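Local atomic coordinates of succinylglutamate desuccinylase/aspartoacylase (Ruegeria sp. TM1040, PDB entry 3NA6), a protein that probably hydrolyses an N-acyl amino acid, such as N-succinylglutamate or N-acetylaspartate, as a zinc-dependent carboxypeptidase-like amidohydrolase. Residues 91-94 and 95-99; 215-219 and 220-224; 271-274 and 275-278. All coordinates share one frame; numbering follows the deposited sequence.

Contact 1 (91-94 and 95-99); sequences FNYP and AFRAS
The Tyr93 ring and the Arg97 side chain run alongside each other in the same direction, one helical turn apart. Arg97 CG sits over one ring face, offset toward the rim and 3.8 Å from the ring centroid, a CH-pi contact. The arginine starts with CG anti to the carbonyl carbon (chi1 -72°), then bends at chi2 and chi3, which folds the chain along the tyrosine and brings NH1 to within 2.7 Å of Tyr93 OH. That bond is weak, its N-H...O angle only 121°, and the guanidinium is turned 36° from the ring plane. Phe96 passes the same ring more loosely, its CD2 lying 4.3 Å from Tyr93 CD1. Beneath the side chains, Arg97 N donates to Tyr93 O at 2.8 Å and Phe96 N to Asn92 O at 2.9 Å. At the start of the helix the Asn92 amide leans against the methyl of Ala95, with Asn92 CG 3.5 Å from Ala95 CB, and its OD1 accepts a weak, long capping bond from Ala95 N. Val37, Ile39 and Pro40 of strand 36-46 pack on Tyr93, while Asp291 of a second subunit packs on both Tyr93 and Arg97. The Asn92 side chain comes close to, but does not contact, a possible, unoccupied metal site formed by His59, Glu62 and His145. The arrangement is that of a very short helix, 93-97, with an asparagine N-cap at one end and a Schellman motif at Ser99 at the other.

Contact 2 (215-219 and 220-224); sequences GMSTA and RSNAI
Thr218 and Ser221 grip each other reciprocally at the start of helix 219-235. Ser221 N donates to Thr218 OG1 at 2.9 Å, and Thr218 N donates back to Ser221 OG at 2.9 Å, the latter nearly straight with an N-H...O angle of 165°. Both hydroxyls sit between their own backbone N and carbonyl carbon, a rotation that turns each oxygen toward the other residue's N-H. One residue further out on each side, the Ser217 hydroxyl donates to Asn222 OD1 at 2.7 Å. It approaches well to the side of the C=O direction, at 118°, and 18° out of the carbonyl plane. With CG anti to its own carbonyl carbon, Asn222 lays its amide back over the first turn, toward Ser217. The other end of that amide is tied by a water: ND2 donates to it at 3.2 Å, and the water donates to Ser217 O, so that both the hydroxyl and the carbonyl of Ser217 are joined to one amide group. The main chain adds the first helical bonds, Asn222 N to Thr218 O at 2.8 Å and Ala223 N to Ala219 O at the same length. In the next shell Glu64 OE2 of helix 64-75 is hydrogen-bonded to Ser221 OG, helping to fix the serine that closes the exchange. From a second subunit, Asp273 binds the N-H groups of Ala219 and Arg220, and Arg311 donates to Ser217 O. Together, the paired bonds of Thr218 and Ser221 form a capping box, here at the N terminus of a long helix and within a subunit interface.

Contact 3 (271-274 and 275-278); sequences MIDL and GEPV
Asp273 N and Glu276 OE1 make the shortest direct polar bond between the two sides of this turn, 2.9 Å long and nearly straight at 172°. The N-H meets the oxygen from above the carboxylate plane, 65° out of it. Glu276 carries its CG anti to the carbonyl carbon (chi1 -66°) and is extended beyond it, which lays the chain back across the turn, CB 3.2 Å from Asp273 O, and brings the carboxylate to the Asp273 amide. In the other direction Glu276 N donates to Asp273 O at 3.0 Å and closes a type II beta turn. Gly275 takes the third place of this turn with positive phi, as is usual in a type II turn. The two acidic groups come near each other, Asp273 OD2 being 4.4 Å from Glu276 OE2; a water lies 2.7 Å from Asp273 OD2 and 2.9 Å from Glu276 OE2, bridging the two acids, which probably eases the approach of like charges. Asp273 has a stronger commitment elsewhere, since its carboxylate accepts from the N-H groups of Ala219 and Arg220 at the helix start of a second subunit, an environment expected to favour its negative charge. On the apolar side Ile272 and Val278 cross at about a right angle, Ile272 CG1 resting 3.5 Å from Val278 CG1. The turn joins strand 266-270 to strand 277-278. Gly275, Glu276 and Val278 bond through their backbones to strand 306-312, Leu308 of which also packs against Ile272 and Leu274, while Met271 and Ile272 lean on strand 283-288, so the bend bridges two antiparallel sheets.

In the fold
From the N terminus the contacts come in series, none nesting in or crossing another. Contact 1 follows strand 83-88 of the large mixed sheet and makes a short helical bend beside strand 36-46. Contact 2 turns the loop after strand 205-210 into helix 219-235; it lies in the same family domain, about 19 Å from contact 1 between centres. Contact 3 closes the tight loop between strands 266-270 and 277-278, in the all-antiparallel part of the chain, its centre about 20 Å from that of contact 2. All three touch a second subunit, and Asp273 of contact 3 in one copy meets the helix start of contact 2 in another.

Contact 1 (91-94 and 95-99)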
loop_
_atom_site.group_PDB
_atom_site.type_symbol
_atom_site.label_atom_id
_atom_site.label_comp_id
_atom_site.label_asym_id
_atom_site.label_seq_id
_atom_site.Cartn_x
_atom_site.Cartn_y
_atom_site.Cartn_z
ATOM N N PHE A 91 16.915 -20.010 4.224
ATOM C CA PHE A 91 16.573 -20.276 5.616
ATOM C C PHE A 91 15.326 -19.481 6.044
ATOM O O PHE A 91 14.332 -20.058 6.443
ATOM C CB PHE A 91 17.811 -19.920 6.419
ATOM C CG PHE A 91 17.804 -20.304 7.888
ATOM C CD1 PHE A 91 16.860 -21.120 8.462
ATOM C CD2 PHE A 91 18.838 -19.828 8.679
ATOM C CE1 PHE A 91 16.930 -21.432 9.794
ATOM C CE2 PHE A 91 18.925 -20.154 10.018
ATOM C CZ PHE A 91 17.979 -20.937 10.573
ATOM N N ASN A 92 15.352 -18.160 5.968
ATOM C CA ASN A 92 14.099 -17.413 6.122
ATOM C C ASN A 92 13.480 -17.315 4.750
ATOM O O ASN A 92 13.543 -16.270 4.078
ATOM C CB ASN A 92 14.284 -16.029 6.724
ATOM C CG ASN A 92 12.964 -15.402 7.106
ATOM O OD1 ASN A 92 11.897 -15.886 6.684
ATOM N ND2 ASN A 92 13.009 -14.373 7.954
ATOM N N TYR A 93 12.861 -18.412 4.353
ATOM C CA TYR A 93 12.375 -18.558 3.007
ATOM C C TYR A 93 11.430 -17.428 2.592
ATOM O O TYR A 93 11.607 -16.832 1.529
ATOM C CB TYR A 93 11.784 -19.947 2.784
ATOM C CG TYR A 93 11.282 -20.160 1.363
ATOM C CD1 TYR A 93 12.130 -20.039 0.275
ATOM C CD2 TYR A 93 9.953 -20.450 1.122
ATOM C CE1 TYR A 93 11.672 -20.228 -1.005
ATOM C CE2 TYR A 93 9.481 -20.619 -0.162
ATOM C CZ TYR A 93 10.347 -20.515 -1.212
ATOM O OH TYR A 93 9.862 -20.695 -2.465
ATOM N N PRO A 94 10.467 -17.083 3.446
ATOM C CA PRO A 94 9.599 -15.954 3.069
ATOM C C PRO A 94 10.350 -14.650 2.844
ATOM O O PRO A 94 10.038 -13.939 1.863
ATOM C CB PRO A 94 8.610 -15.873 4.238
ATOM C CG PRO A 94 8.553 -17.307 4.736
ATOM C CD PRO A 94 9.985 -17.737 4.676
ATOM N N ALA A 95 11.365 -14.361 3.671
ATOM C CA ALA A 95 12.166 -13.150 3.488
ATOM C C ALA A 95 12.898 -13.262 2.149
ATOM O O ALA A 95 12.930 -12.312 1.362
ATOM C CB ALA A 95 13.167 -12.929 4.621
ATOM N N PHE A 96 13.467 -14.427 1.879
ATOM C CA PHE A 96 14.149 -14.626 0.589
ATOM C C PHE A 96 13.210 -14.391 -0.600
ATOM O O PHE A 96 13.559 -13.687 -1.551
ATOM C CB PHE A 96 14.805 -15.998 0.496
ATOM C CG PHE A 96 15.288 -16.315 -0.860
ATOM C CD1 PHE A 96 16.431 -15.723 -1.338
ATOM C CD2 PHE A 96 14.574 -17.163 -1.690
ATOM C CE1 PHE A 96 16.868 -15.969 -2.616
ATOM C CE2 PHE A 96 15.022 -17.432 -2.969
ATOM C CZ PHE A 96 16.175 -16.822 -3.432
ATOM N N ARG A 97 12.014 -14.944 -0.555
ATOM C CA ARG A 97 11.092 -14.716 -1.653
ATOM C C ARG A 97 10.732 -13.241 -1.851
ATOM O O ARG A 97 10.438 -12.859 -2.959
ATOM C CB ARG A 97 9.816 -15.545 -1.498
ATOM C CG ARG A 97 10.015 -17.065 -1.753
ATOM C CD ARG A 97 10.731 -17.445 -3.123
ATOM N NE ARG A 97 9.938 -17.359 -4.362
ATOM C CZ ARG A 97 8.843 -18.080 -4.651
ATOM N NH1 ARG A 97 8.304 -18.938 -3.783
ATOM N NH2 ARG A 97 8.247 -17.912 -5.826
ATOM N N ALA A 98 10.780 -12.433 -0.792
ATOM C CA ALA A 98 10.491 -10.989 -0.875
ATOM C C ALA A 98 11.734 -10.145 -1.128
ATOM O O ALA A 98 11.636 -8.931 -1.094
ATOM C CB ALA A 98 9.799 -10.492 0.434
ATOM N N SER A 99 12.899 -10.776 -1.302
ATOM C CA SER A 99 14.184 -10.082 -1.407
ATOM C C SER A 99 14.377 -9.073 -0.288
ATOM O O SER A 99 14.889 -7.980 -0.505
ATOM C CB SER A 99 14.322 -9.398 -2.778
ATOM O OG SER A 99 14.205 -10.345 -3.816
#

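Contact 2 (215-219 and 220-224)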
loop_
_atom_site.group_PDB
_atom_site.type_symbol
_atom_site.label_atom_id
_atom_site.label_comp_id
_atom_site.label_asym_id
_atom_site.label_seq_id
_atom_site.Cartn_x
_atom_site.Cartn_y
_atom_site.Cartn_z
ATOM N N GLY A 215 22.850 -6.401 -1.483
ATOM C CA GLY A 215 21.748 -7.126 -2.113
ATOM C C GLY A 215 22.112 -7.795 -3.439
ATOM O O GLY A 215 21.253 -8.011 -4.284
HETATM N N MSE A 216 23.373 -8.177 -3.588
HETATM C CA MSE A 216 23.893 -8.732 -4.830
HETATM C C MSE A 216 25.067 -9.599 -4.480
HETATM O O MSE A 216 25.555 -9.577 -3.360
HETATM C CB MSE A 216 24.374 -7.616 -5.764
HETATM C CG MSE A 216 25.486 -6.772 -5.192
HETATM SE SE MSE A 216 27.275 -7.381 -5.657
HETATM C CE MSE A 216 27.332 -6.837 -7.514
ATOM N N SER A 217 25.537 -10.343 -5.463
ATOM C CA SER A 217 26.805 -11.006 -5.351
ATOM C C SER A 217 27.545 -11.041 -6.686
ATOM O O SER A 217 26.947 -10.946 -7.731
ATOM C CB SER A 217 26.608 -12.427 -4.799
ATOM O OG SER A 217 25.956 -13.252 -5.743
ATOM N N THR A 218 28.862 -11.221 -6.602
ATOM C CA THR A 218 29.770 -11.232 -7.736
ATOM C C THR A 218 30.320 -12.651 -7.907
ATOM O O THR A 218 30.186 -13.482 -6.998
ATOM C CB THR A 218 30.957 -10.254 -7.498
ATOM O OG1 THR A 218 31.723 -10.689 -6.370
ATOM C CG2 THR A 218 30.474 -8.798 -7.253
ATOM N N ALA A 219 30.952 -12.921 -9.048
ATOM C CA ALA A 219 31.643 -14.196 -9.243
ATOM C C ALA A 219 32.707 -14.380 -8.167
ATOM O O ALA A 219 32.877 -15.486 -7.641
ATOM C CB ALA A 219 32.273 -14.312 -10.640
ATOM N N ARG A 220 33.429 -13.308 -7.822
ATOM C CA ARG A 220 34.467 -13.400 -6.770
ATOM C C ARG A 220 33.853 -13.749 -5.423
ATOM O O ARG A 220 34.372 -14.614 -4.709
ATOM C CB ARG A 220 35.288 -12.101 -6.629
ATOM C CG ARG A 220 36.422 -12.165 -5.541
ATOM C CD ARG A 220 36.900 -10.744 -5.139
ATOM N NE ARG A 220 37.788 -10.715 -3.962
ATOM C CZ ARG A 220 37.516 -10.093 -2.818
ATOM N NH1 ARG A 220 36.393 -9.421 -2.680
ATOM N NH2 ARG A 220 38.389 -10.109 -1.819
ATOM N N SER A 221 32.749 -13.092 -5.067
ATOM C CA SER A 221 32.157 -13.327 -3.737
ATOM C C SER A 221 31.470 -14.701 -3.676
ATOM O O SER A 221 31.584 -15.416 -2.660
ATOM C CB SER A 221 31.222 -12.179 -3.286
ATOM O OG SER A 221 30.029 -12.110 -4.048
ATOM N N ASN A 222 30.797 -15.071 -4.772
ATOM C CA ASN A 222 30.234 -16.391 -4.913
ATOM C C ASN A 222 31.348 -17.437 -4.812
ATOM O O ASN A 222 31.162 -18.485 -4.157
ATOM C CB ASN A 222 29.502 -16.588 -6.248
ATOM C CG ASN A 222 28.259 -15.751 -6.397
ATOM O OD1 ASN A 222 27.619 -15.372 -5.421
ATOM N ND2 ASN A 222 27.879 -15.488 -7.660
ATOM N N ALA A 223 32.515 -17.165 -5.422
ATOM C CA ALA A 223 33.602 -18.153 -5.368
ATOM C C ALA A 223 34.180 -18.273 -3.925
ATOM O O ALA A 223 34.561 -19.365 -3.502
ATOM C CB ALA A 223 34.685 -17.844 -6.409
ATOM N N ILE A 224 34.211 -17.165 -3.176
ATOM C CA ILE A 224 34.661 -17.180 -1.777
ATOM C C ILE A 224 33.761 -18.113 -0.953
ATOM O O ILE A 224 34.243 -18.905 -0.151
ATOM C CB ILE A 224 34.722 -15.739 -1.131
ATOM C CG1 ILE A 224 35.846 -14.879 -1.754
ATOM C CG2 ILE A 224 34.862 -15.854 0.443
ATOM C CD1 ILE A 224 35.667 -13.335 -1.525
HETATM O O HOH W 1 25.810 -13.365 -8.845
#

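Contact 3 (271-274 and 275-278)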
loop_
_atom_site.group_PDB
_atom_site.type_symbol
_atom_site.label_atom_id
_atom_site.label_comp_id
_atom_site.label_asym_id
_atom_site.label_seq_id
_atom_site.Cartn_x
_atom_site.Cartn_y
_atom_site.Cartn_z
HETATM N N MSE A 271 34.463 8.281 1.085
HETATM C CA MSE A 271 35.745 8.841 0.611
HETATM C C MSE A 271 36.851 7.812 0.350
HETATM O O MSE A 271 37.863 8.113 -0.296
HETATM C CB MSE A 271 36.254 9.885 1.600
HETATM C CG MSE A 271 35.258 11.001 1.864
HETATM SE SE MSE A 271 34.554 11.924 0.260
HETATM C CE MSE A 271 36.174 12.652 -0.506
ATOM N N ILE A 272 36.690 6.609 0.876
ATOM C CA ILE A 272 37.615 5.514 0.559
ATOM C C ILE A 272 36.758 4.257 0.351
ATOM O O ILE A 272 35.619 4.189 0.825
ATOM C CB ILE A 272 38.699 5.272 1.656
ATOM C CG1 ILE A 272 38.095 4.631 2.899
ATOM C CG2 ILE A 272 39.534 6.578 1.968
ATOM C CD1 ILE A 272 37.091 5.454 3.587
ATOM N N ASP A 273 37.286 3.270 -0.350
ATOM C CA ASP A 273 36.521 2.065 -0.624
ATOM C C ASP A 273 36.932 0.904 0.270
ATOM O O ASP A 273 37.918 0.993 0.994
ATOM C CB ASP A 273 36.603 1.741 -2.121
ATOM C CG ASP A 273 35.893 2.799 -2.979
ATOM O OD1 ASP A 273 34.879 3.370 -2.480
ATOM O OD2 ASP A 273 36.334 3.056 -4.133
ATOM N N LEU A 274 36.152 -0.176 0.226
ATOM C CA LEU A 274 36.342 -1.324 1.096
ATOM C C LEU A 274 37.756 -1.867 1.003
ATOM O O LEU A 274 38.292 -2.050 -0.082
ATOM C CB LEU A 274 35.319 -2.441 0.784
ATOM C CG LEU A 274 33.885 -2.246 1.289
ATOM C CD1 LEU A 274 32.949 -3.386 0.798
ATOM C CD2 LEU A 274 33.873 -2.185 2.814
ATOM N N GLY A 275 38.362 -2.085 2.166
ATOM C CA GLY A 275 39.683 -2.631 2.237
ATOM C C GLY A 275 40.781 -1.602 2.188
ATOM O O GLY A 275 41.890 -1.929 2.486
ATOM N N GLU A 276 40.471 -0.355 1.824
ATOM C CA GLU A 276 41.494 0.680 1.667
ATOM C C GLU A 276 41.833 1.359 2.987
ATOM O O GLU A 276 40.996 1.450 3.876
ATOM C CB GLU A 276 41.048 1.717 0.630
ATOM C CG GLU A 276 40.934 1.149 -0.760
ATOM C CD GLU A 276 40.384 2.134 -1.801
ATOM O OE1 GLU A 276 39.980 3.280 -1.452
ATOM O OE2 GLU A 276 40.357 1.744 -2.990
ATOM N N PRO A 277 43.081 1.830 3.131
ATOM C CA PRO A 277 43.532 2.426 4.393
ATOM C C PRO A 277 43.014 3.851 4.670
ATOM O O PRO A 277 42.700 4.602 3.751
ATOM C CB PRO A 277 45.066 2.439 4.256
ATOM C CG PRO A 277 45.327 2.452 2.805
ATOM C CD PRO A 277 44.126 1.844 2.097
ATOM N N VAL A 278 42.907 4.190 5.952
ATOM C CA VAL A 278 42.650 5.559 6.384
ATOM C C VAL A 278 43.487 5.855 7.624
ATOM O O VAL A 278 43.763 4.961 8.425
ATOM C CB VAL A 278 41.156 5.794 6.751
ATOM C CG1 VAL A 278 40.254 5.498 5.561
ATOM C CG2 VAL A 278 40.759 4.950 7.965
HETATM O O HOH W 2 38.918 3.954 -4.229
#